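Long-range contacts in ArsC family reductase (Pseudomonas aeruginosa, PDB 1RW1), which probably acts as a glutathione-dependent thiol reductase of the ArsC family, built on a thioredoxin fold: residues C46-L55 against D72-E80; K90-R99 against V102-L113. All coordinates share one frame; numbering follows the deposited sequence. Where two conformers were deposited one is given.

Interaction 1 (C46-L55 against D72-E80); sequences CAEHGWQTVL and DLDEAKAIE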
loop_
_atom_site.group_PDB
_atom_site.type_symbol
_atom_site.label_atom_id
_atom_site.label_comp_id
_atom_site.label_asym_id
_atom_site.label_seq_id
_atom_site.Cartn_x
_atom_site.Cartn_y
_atom_site.Cartn_z
ATOM N N CYS A 46 1.036 2.592 -8.891
ATOM C CA CYS A 46 1.963 1.876 -9.760
ATOM C C CYS A 46 2.698 2.825 -10.716
ATOM O O CYS A 46 3.866 2.608 -11.011
ATOM C CB CYS A 46 1.246 0.801 -10.574
ATOM S SG CYS A 46 0.732 -0.643 -9.614
ATOM N N ALA A 47 2.032 3.870 -11.190
ATOM C CA ALA A 47 2.696 4.838 -12.049
ATOM C C ALA A 47 3.873 5.493 -11.340
ATOM O O ALA A 47 4.901 5.780 -11.961
ATOM C CB ALA A 47 1.692 5.888 -12.496
ATOM N N GLU A 48 3.718 5.761 -10.050
ATOM C CA GLU A 48 4.709 6.478 -9.284
ATOM C C GLU A 48 5.838 5.588 -8.773
ATOM O O GLU A 48 6.965 6.060 -8.632
ATOM C CB GLU A 48 4.011 7.174 -8.110
ATOM C CG GLU A 48 4.937 7.961 -7.195
ATOM C CD GLU A 48 4.236 8.557 -6.005
ATOM O OE1 GLU A 48 3.013 8.329 -5.868
ATOM O OE2 GLU A 48 4.906 9.229 -5.210
ATOM N N HIS A 49 5.538 4.321 -8.481
ATOM C CA HIS A 49 6.455 3.454 -7.751
ATOM C C HIS A 49 6.831 2.165 -8.444
ATOM O O HIS A 49 7.838 1.553 -8.095
ATOM C CB HIS A 49 5.865 3.064 -6.391
ATOM C CG HIS A 49 5.738 4.206 -5.457
ATOM N ND1 HIS A 49 6.803 4.706 -4.745
ATOM C CD2 HIS A 49 4.655 4.922 -5.095
ATOM C CE1 HIS A 49 6.376 5.713 -4.003
ATOM N NE2 HIS A 49 5.077 5.856 -4.189
ATOM N N GLY A 50 6.033 1.740 -9.419
ATOM C CA GLY A 50 6.247 0.479 -10.109
ATOM C C GLY A 50 5.437 -0.626 -9.463
ATOM O O GLY A 50 5.333 -0.731 -8.234
ATOM N N TRP A 51 4.858 -1.485 -10.295
ATOM C CA TRP A 51 4.014 -2.541 -9.775
ATOM C C TRP A 51 4.789 -3.485 -8.874
ATOM O O TRP A 51 4.189 -4.061 -7.966
ATOM C CB TRP A 51 3.289 -3.313 -10.887
ATOM C CG TRP A 51 4.170 -4.122 -11.810
ATOM C CD1 TRP A 51 4.642 -3.736 -13.035
ATOM C CD2 TRP A 51 4.650 -5.453 -11.606
ATOM N NE1 TRP A 51 5.387 -4.741 -13.598
ATOM C CE2 TRP A 51 5.414 -5.804 -12.737
ATOM C CE3 TRP A 51 4.504 -6.395 -10.587
ATOM C CZ2 TRP A 51 6.038 -7.038 -12.863
ATOM C CZ3 TRP A 51 5.126 -7.628 -10.719
ATOM C CH2 TRP A 51 5.880 -7.934 -11.847
ATOM N N GLN A 52 6.098 -3.673 -9.079
ATOM C CA GLN A 52 6.829 -4.566 -8.176
ATOM C C GLN A 52 6.985 -3.974 -6.784
ATOM O O GLN A 52 7.169 -4.700 -5.820
ATOM C CB GLN A 52 8.188 -4.926 -8.756
ATOM C CG GLN A 52 8.085 -5.860 -9.947
ATOM C CD GLN A 52 9.397 -6.117 -10.672
ATOM O OE1 GLN A 52 10.396 -5.449 -10.418
ATOM N NE2 GLN A 52 9.386 -7.084 -11.582
ATOM N N THR A 53 6.930 -2.659 -6.686
ATOM C CA THR A 53 6.995 -1.975 -5.412
ATOM C C THR A 53 5.641 -2.009 -4.703
ATOM O O THR A 53 5.568 -2.219 -3.507
ATOM C CB THR A 53 7.444 -0.548 -5.672
ATOM O OG1 THR A 53 8.702 -0.573 -6.373
ATOM C CG2 THR A 53 7.627 0.231 -4.379
ATOM N N VAL A 54 4.562 -1.833 -5.452
ATOM C CA VAL A 54 3.229 -1.767 -4.864
ATOM C C VAL A 54 2.693 -3.173 -4.547
ATOM O O VAL A 54 1.977 -3.351 -3.566
ATOM C CB VAL A 54 2.279 -0.998 -5.809
ATOM C CG1 VAL A 54 0.879 -0.889 -5.239
ATOM C CG2 VAL A 54 2.823 0.381 -6.089
ATOM N N LEU A 55 3.002 -4.158 -5.370
ATOM C CA LEU A 55 2.546 -5.529 -5.156
ATOM C C LEU A 55 3.467 -6.238 -4.172
ATOM O O LEU A 55 4.691 -6.274 -4.359
ATOM C CB LEU A 55 2.557 -6.280 -6.492
ATOM C CG LEU A 55 2.146 -7.748 -6.519
ATOM C CD1 LEU A 55 0.694 -7.903 -6.163
ATOM C CD2 LEU A 55 2.436 -8.366 -7.872
ATOM N N ASP A 72 4.130 -13.819 -16.434
ATOM C CA ASP A 72 4.335 -12.688 -17.339
ATOM C C ASP A 72 3.680 -11.414 -16.832
ATOM O O ASP A 72 2.977 -10.720 -17.564
ATOM C CB ASP A 72 3.818 -13.037 -18.737
ATOM C CG ASP A 72 4.458 -14.290 -19.289
ATOM O OD1 ASP A 72 5.696 -14.288 -19.446
ATOM O OD2 ASP A 72 3.810 -15.321 -19.580
ATOM N N LEU A 73 3.933 -11.078 -15.580
ATOM C CA LEU A 73 3.301 -9.915 -15.009
ATOM C C LEU A 73 3.838 -8.609 -15.581
ATOM O O LEU A 73 5.002 -8.468 -15.962
ATOM C CB LEU A 73 3.484 -9.923 -13.500
ATOM C CG LEU A 73 2.734 -11.033 -12.751
ATOM C CD1 LEU A 73 3.035 -10.999 -11.257
ATOM C CD2 LEU A 73 1.229 -10.965 -12.996
ATOM N N ASP A 74 2.941 -7.641 -15.616
ATOM C CA ASP A 74 3.210 -6.272 -15.990
ATOM C C ASP A 74 2.259 -5.414 -15.165
ATOM O O ASP A 74 1.534 -5.929 -14.296
ATOM C CB ASP A 74 3.013 -6.050 -17.491
ATOM C CG ASP A 74 1.644 -6.502 -17.988
ATOM O OD1 ASP A 74 0.653 -6.455 -17.212
ATOM O OD2 ASP A 74 1.481 -6.875 -19.177
ATOM N N GLU A 75 2.287 -4.106 -15.381
ATOM C CA GLU A 75 1.469 -3.230 -14.554
ATOM C C GLU A 75 -0.021 -3.595 -14.630
ATOM O O GLU A 75 -0.702 -3.685 -13.598
ATOM C CB GLU A 75 1.679 -1.776 -14.915
ATOM C CG GLU A 75 0.894 -0.820 -14.039
ATOM C CD GLU A 75 1.213 0.609 -14.342
ATOM O OE1 GLU A 75 2.190 1.152 -13.776
ATOM O OE2 GLU A 75 0.483 1.178 -15.179
ATOM N N ALA A 76 -0.533 -3.786 -15.836
ATOM C CA ALA A 76 -1.963 -4.028 -15.982
ATOM C C ALA A 76 -2.388 -5.280 -15.222
ATOM O O ALA A 76 -3.420 -5.303 -14.523
ATOM C CB ALA A 76 -2.344 -4.135 -17.442
ATOM N N LYS A 77 -1.612 -6.341 -15.375
ATOM C CA LYS A 77 -1.954 -7.594 -14.736
ATOM C C LYS A 77 -1.847 -7.512 -13.209
ATOM O O LYS A 77 -2.685 -8.057 -12.483
ATOM C CB LYS A 77 -1.076 -8.727 -15.272
ATOM C CG LYS A 77 -1.317 -9.067 -16.731
ATOM C CD LYS A 77 -0.362 -10.144 -17.206
ATOM C CE LYS A 77 -0.601 -10.537 -18.660
ATOM N NZ LYS A 77 0.417 -11.515 -19.139
ATOM N N ALA A 78 -0.816 -6.843 -12.724
ATOM C CA ALA A 78 -0.630 -6.674 -11.291
ATOM C C ALA A 78 -1.797 -5.905 -10.680
ATOM O O ALA A 78 -2.270 -6.230 -9.586
ATOM C CB ALA A 78 0.694 -5.954 -11.017
ATOM N N ILE A 79 -2.256 -4.875 -11.375
ATOM C CA ILE A 79 -3.371 -4.094 -10.878
ATOM C C ILE A 79 -4.620 -4.970 -10.742
ATOM O O ILE A 79 -5.342 -4.883 -9.742
ATOM C CB ILE A 79 -3.597 -2.863 -11.787
ATOM C CG1 ILE A 79 -2.485 -1.837 -11.561
ATOM C CG2 ILE A 79 -4.981 -2.261 -11.542
ATOM C CD1 ILE A 79 -2.482 -0.707 -12.564
ATOM N N GLU A 80 -4.891 -5.830 -11.720
ATOM C CA GLU A 80 -6.058 -6.696 -11.593
ATOM C C GLU A 80 -5.961 -7.622 -10.394
ATOM O O GLU A 80 -6.965 -7.874 -9.732
ATOM C CB GLU A 80 -6.309 -7.504 -12.876
ATOM C CG GLU A 80 -6.665 -6.627 -14.074
ATOM C CD GLU A 80 -7.824 -5.679 -13.789
ATOM O OE1 GLU A 80 -8.935 -6.147 -13.503
ATOM O OE2 GLU A 80 -7.609 -4.456 -13.807
#
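Trp-51, starting helix 51-54, and Glu-75, in the first turn of helix 75-84, have CA atoms 5.5 Å apart. Gly-50 makes the sharp turn between helices 39-49 and 51-54; its positive phi (94°) would press any side chain into His-49 O, so glycine suits it. On the other segment, the N-cap Asp-74 accepts from Lys-77 N with OD1 at 2.9 Å. In Trp-51, chi1 66° with chi2 -97° turns the indole onto this capped helix start. One face receives the backbone of Asp-74, with NE1 3.6 Å from its C, while CG of Gln-52 lies over the opposite face. The far end of the ring meets Leu-73, CH2 to CB 3.5 Å, and Trp-51 CB touches Ala-78 CB at 3.7 Å. Leu-55 adds CD2 beside both Leu-73 CD1 and Ala-78 CB. Further along, Cys-46 SG packs on Ile-79 CG1 at 3.9 Å, and the extended Glu-75 reaches Cys-46 CB with OE1. The contact thus packs helices 39-49 and 51-54 on helix 75-84 in the helical part that, in sequence, separates the two halves of the thioredoxin-type sheet. Lacking hydrogen bonds across it, it rests on apolar packing and on indole covering a polar helix start.

Interaction 2 (K90-R99 against V102-L113); sequences KRPVLELGGR and VGFKPDAYAAAL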
loop_
_atom_site.group_PDB
_atom_site.type_symbol
_atom_site.label_atom_id
_atom_site.label_comp_id
_atom_site.label_asym_id
_atom_site.label_seq_id
_atom_site.Cartn_x
_atom_site.Cartn_y
_atom_site.Cartn_z
ATOM N N LYS A 90 1.239 -3.843 -0.884
ATOM C CA LYS A 90 2.199 -3.522 0.159
ATOM C C LYS A 90 1.614 -2.458 1.092
ATOM O O LYS A 90 0.927 -1.536 0.660
ATOM C CB LYS A 90 3.501 -3.024 -0.455
ATOM C CG LYS A 90 4.429 -4.119 -0.909
ATOM C CD LYS A 90 5.899 -3.748 -0.750
ATOM C CE LYS A 90 6.829 -4.760 -1.420
ATOM N NZ LYS A 90 6.626 -4.751 -2.872
ATOM N N ARG A 91 1.937 -2.596 2.370
ATOM C CA ARG A 91 1.426 -1.699 3.419
ATOM C C ARG A 91 2.591 -0.939 4.066
ATOM O O ARG A 91 3.685 -1.505 4.253
ATOM C CB ARG A 91 0.594 -2.447 4.441
ATOM C CG ARG A 91 -0.653 -3.059 3.834
ATOM C CD ARG A 91 -1.568 -3.647 4.864
ATOM N NE ARG A 91 -1.046 -4.810 5.557
ATOM C CZ ARG A 91 -1.374 -6.065 5.278
ATOM N NH1 ARG A 91 -2.157 -6.381 4.260
ATOM N NH2 ARG A 91 -0.909 -7.021 6.058
ATOM N N PRO A 92 2.268 0.213 4.645
ATOM C CA PRO A 92 1.184 1.088 4.208
ATOM C C PRO A 92 1.400 1.680 2.843
ATOM O O PRO A 92 2.479 1.552 2.274
ATOM C CB PRO A 92 1.203 2.226 5.261
ATOM C CG PRO A 92 2.254 1.851 6.268
ATOM C CD PRO A 92 3.186 0.952 5.516
ATOM N N VAL A 93 0.381 2.374 2.341
ATOM C CA VAL A 93 0.589 3.455 1.377
ATOM C C VAL A 93 0.181 4.725 2.093
ATOM O O VAL A 93 -0.864 4.767 2.749
ATOM C CB VAL A 93 -0.183 3.266 0.065
ATOM C CG1 VAL A 93 0.042 4.446 -0.861
ATOM C CG2 VAL A 93 0.222 1.976 -0.612
ATOM N N LEU A 94 1.000 5.768 2.002
ATOM C CA LEU A 94 0.711 7.045 2.644
ATOM C C LEU A 94 0.705 8.113 1.570
ATOM O O LEU A 94 1.733 8.349 0.919
ATOM C CB LEU A 94 1.750 7.369 3.702
ATOM C CG LEU A 94 1.628 8.747 4.369
ATOM C CD1 LEU A 94 0.299 8.938 5.098
ATOM C CD2 LEU A 94 2.786 8.948 5.338
ATOM N N GLU A 95 -0.452 8.749 1.377
ATOM C CA GLU A 95 -0.631 9.842 0.423
ATOM C C GLU A 95 -0.344 11.163 1.103
ATOM O O GLU A 95 -0.951 11.498 2.107
ATOM C CB GLU A 95 -2.012 9.756 -0.208
ATOM C CG GLU A 95 -2.077 8.586 -1.182
ATOM C CD GLU A 95 -3.388 8.500 -1.897
ATOM O OE1 GLU A 95 -4.380 9.088 -1.414
ATOM O OE2 GLU A 95 -3.420 7.851 -2.952
ATOM N N LEU A 96 0.608 11.887 0.541
ATOM C CA LEU A 96 1.129 13.123 1.099
ATOM C C LEU A 96 0.643 14.369 0.356
ATOM O O LEU A 96 0.931 15.489 0.754
ATOM C CB LEU A 96 2.663 13.106 1.043
ATOM C CG LEU A 96 3.326 12.008 1.869
ATOM C CD1 LEU A 96 4.778 11.855 1.469
ATOM C CD2 LEU A 96 3.180 12.287 3.347
ATOM N N GLY A 97 -0.077 14.173 -0.735
ATOM C CA GLY A 97 -0.508 15.284 -1.560
ATOM C C GLY A 97 0.008 15.109 -2.975
ATOM O O GLY A 97 -0.684 14.586 -3.836
ATOM N N GLY A 98 1.241 15.512 -3.223
ATOM C CA GLY A 98 1.808 15.346 -4.548
ATOM C C GLY A 98 2.445 13.985 -4.787
ATOM O O GLY A 98 2.837 13.675 -5.916
ATOM N N ARG A 99 2.550 13.167 -3.743
ATOM C CA ARG A 99 3.271 11.919 -3.855
ATOM C C ARG A 99 2.913 10.986 -2.726
ATOM O O ARG A 99 2.165 11.357 -1.817
ATOM C CB ARG A 99 4.770 12.187 -3.870
ATOM C CG ARG A 99 5.319 12.843 -2.624
ATOM C CD ARG A 99 6.837 13.021 -2.671
ATOM N NE ARG A 99 7.397 13.507 -1.413
ATOM C CZ ARG A 99 8.067 12.760 -0.540
ATOM N NH1 ARG A 99 8.276 11.465 -0.764
ATOM N NH2 ARG A 99 8.527 13.312 0.576
ATOM N N VAL A 102 5.385 4.147 0.025
ATOM C CA VAL A 102 4.978 2.749 0.080
ATOM C C VAL A 102 5.905 2.022 1.047
ATOM O O VAL A 102 7.116 2.091 0.922
ATOM C CB VAL A 102 5.037 2.096 -1.304
ATOM C CG1 VAL A 102 4.622 0.617 -1.227
ATOM C CG2 VAL A 102 4.154 2.831 -2.289
ATOM N N GLY A 103 5.314 1.328 2.009
ATOM C CA GLY A 103 6.063 0.732 3.091
ATOM C C GLY A 103 6.398 1.770 4.146
ATOM O O GLY A 103 6.116 2.957 3.984
ATOM N N PHE A 104 6.973 1.311 5.245
ATOM C CA PHE A 104 7.305 2.176 6.363
ATOM C C PHE A 104 8.800 2.200 6.597
ATOM O O PHE A 104 9.359 1.242 7.142
ATOM C CB PHE A 104 6.570 1.741 7.635
ATOM C CG PHE A 104 6.981 2.504 8.873
ATOM C CD1 PHE A 104 6.917 3.897 8.928
ATOM C CD2 PHE A 104 7.437 1.827 9.998
ATOM C CE1 PHE A 104 7.313 4.578 10.066
ATOM C CE2 PHE A 104 7.830 2.530 11.125
ATOM C CZ PHE A 104 7.754 3.892 11.160
ATOM N N LYS A 105 9.429 3.296 6.169
ATOM C CA LYS A 105 10.811 3.604 6.480
ATOM C C LYS A 105 10.774 4.886 7.309
ATOM O O LYS A 105 10.405 5.940 6.808
ATOM C CB LYS A 105 11.620 3.791 5.195
ATOM C CG LYS A 105 11.883 2.498 4.450
ATOM C CD LYS A 105 12.695 2.712 3.175
ATOM C CE LYS A 105 13.027 1.380 2.498
ATOM N NZ LYS A 105 13.516 1.550 1.092
ATOM N N PRO A 106 11.109 4.805 8.594
ATOM C CA PRO A 106 10.997 5.984 9.464
ATOM C C PRO A 106 11.725 7.215 8.908
ATOM O O PRO A 106 11.228 8.322 9.058
ATOM C CB PRO A 106 11.633 5.525 10.785
ATOM C CG PRO A 106 11.670 4.058 10.740
ATOM C CD PRO A 106 11.596 3.622 9.318
ATOM N N ASP A 107 12.857 7.032 8.245
ATOM C CA ASP A 107 13.580 8.177 7.701
ATOM C C ASP A 107 12.788 8.871 6.593
ATOM O O ASP A 107 12.842 10.100 6.471
ATOM C CB ASP A 107 14.968 7.773 7.185
ATOM C CG ASP A 107 15.903 7.332 8.293
ATOM O OD1 ASP A 107 15.580 7.549 9.481
ATOM O OD2 ASP A 107 16.990 6.757 8.060
ATOM N N ALA A 108 12.051 8.100 5.790
ATOM C CA ALA A 108 11.226 8.685 4.735
ATOM C C ALA A 108 10.025 9.402 5.337
ATOM O O ALA A 108 9.621 10.464 4.866
ATOM C CB ALA A 108 10.762 7.624 3.756
ATOM N N TYR A 109 9.421 8.811 6.370
ATOM C CA TYR A 109 8.334 9.475 7.070
ATOM C C TYR A 109 8.856 10.794 7.666
ATOM O O TYR A 109 8.205 11.819 7.552
ATOM C CB TYR A 109 7.745 8.552 8.155
ATOM C CG TYR A 109 6.644 7.634 7.663
ATOM C CD1 TYR A 109 6.733 6.967 6.462
ATOM C CD2 TYR A 109 5.503 7.454 8.409
ATOM C CE1 TYR A 109 5.692 6.152 6.011
ATOM C CE2 TYR A 109 4.469 6.645 7.978
ATOM C CZ TYR A 109 4.560 5.998 6.773
ATOM O OH TYR A 109 3.493 5.212 6.365
ATOM N N ALA A 110 10.028 10.761 8.295
ATOM C CA ALA A 110 10.606 11.961 8.882
ATOM C C ALA A 110 10.885 13.034 7.832
ATOM O O ALA A 110 10.624 14.218 8.049
ATOM C CB ALA A 110 11.885 11.621 9.607
ATOM N N ALA A 111 11.428 12.613 6.700
ATOM C CA ALA A 111 11.762 13.560 5.641
ATOM C C ALA A 111 10.498 14.237 5.102
ATOM O O ALA A 111 10.530 15.403 4.696
ATOM C CB ALA A 111 12.504 12.852 4.527
ATOM N N ALA A 112 9.385 13.512 5.109
ATOM C CA ALA A 112 8.143 14.038 4.565
ATOM C C ALA A 112 7.351 14.884 5.554
ATOM O O ALA A 112 6.649 15.805 5.155
ATOM C CB ALA A 112 7.275 12.898 4.076
ATOM N N LEU A 113 7.446 14.554 6.839
ATOM C CA LEU A 113 6.492 15.047 7.815
ATOM C C LEU A 113 7.109 15.697 9.048
ATOM O O LEU A 113 6.396 16.315 9.834
ATOM C CB LEU A 113 5.592 13.909 8.271
ATOM C CG LEU A 113 4.712 13.331 7.176
ATOM C CD1 LEU A 113 4.170 12.001 7.650
ATOM C CD2 LEU A 113 3.584 14.277 6.826
HETATM O O HOH W 1 9.841 11.172 2.112
#
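Val-93 and Val-102 form an antiparallel, non-hydrogen-bonded pair with CA atoms 4.6 Å apart. Beyond it Gly-103 N donates to Pro-92 O (2.9 Å, 160° at the hydrogen) in the carbonyl plane. Gly-103 suits the spot: its phi is positive, and its CA makes a CH...O contact with Arg-91 O. Pro-92 follows a cis peptide bond, a hallmark of the thioredoxin fold just before this strand, where such a proline generally, and probably here, lies beside the active-site thiol region. Its ring packs against the Gly-103 backbone and, through CG, against Tyr-109 OH at 3.6 Å. In Leu-94, chi1 175° and chi2 61° put CD2 over one face of the Tyr-109 ring, offset toward the rim and 4.0 Å from its centroid, a CH-pi contact. Phe-104 CD1 covers the opposite face, sandwiching the phenol. The same Leu-94 CD2 also meets Leu-113 CD1. Nearer the hairpin turn, Leu-96 splits its methyls, CD1 to Ala-112 CB at 3.8 Å and CD2 to Leu-113 CD2 at 4.0 Å; the small alanine lets the helix come close. Leu-96 CD1 also lies over the guanidinium of Arg-99, whose NH2 reaches a water (2.9 Å) that donates to Ala-108 O. Strand 93-95 lies between strands 2-6 and 100-102; helix 106-113 covers the sheet face bearing Leu-94, where Leu-4 and Leu-101 also touch Tyr-109, and helix 11-22 flanks Pro-92, Phe-104 and Leu-113.

In the fold
The centres of the two contacts lie about 18 Å apart, and interaction 1 closes before interaction 2 opens along the chain. Interaction 1 belongs to the helical part, joining helices 39-49 and 51-54 to helix 75-84; interaction 2 ties the edge hairpin of the four-stranded mixed sheet to the C-terminal helix. Helix 75-84 is followed, after a loop, by the cis-proline and strand 93-95. The two meet at Lys-90, whose NZ bonds to the carbonyl oxygens of Thr-53 and Leu-55 and whose backbone N hydrogen-bonds with Val-54 O. Glu-48 and His-49, bonded to Thr-100, add a second tie. Together these links dock the helical part on the thioredoxin-like sheet.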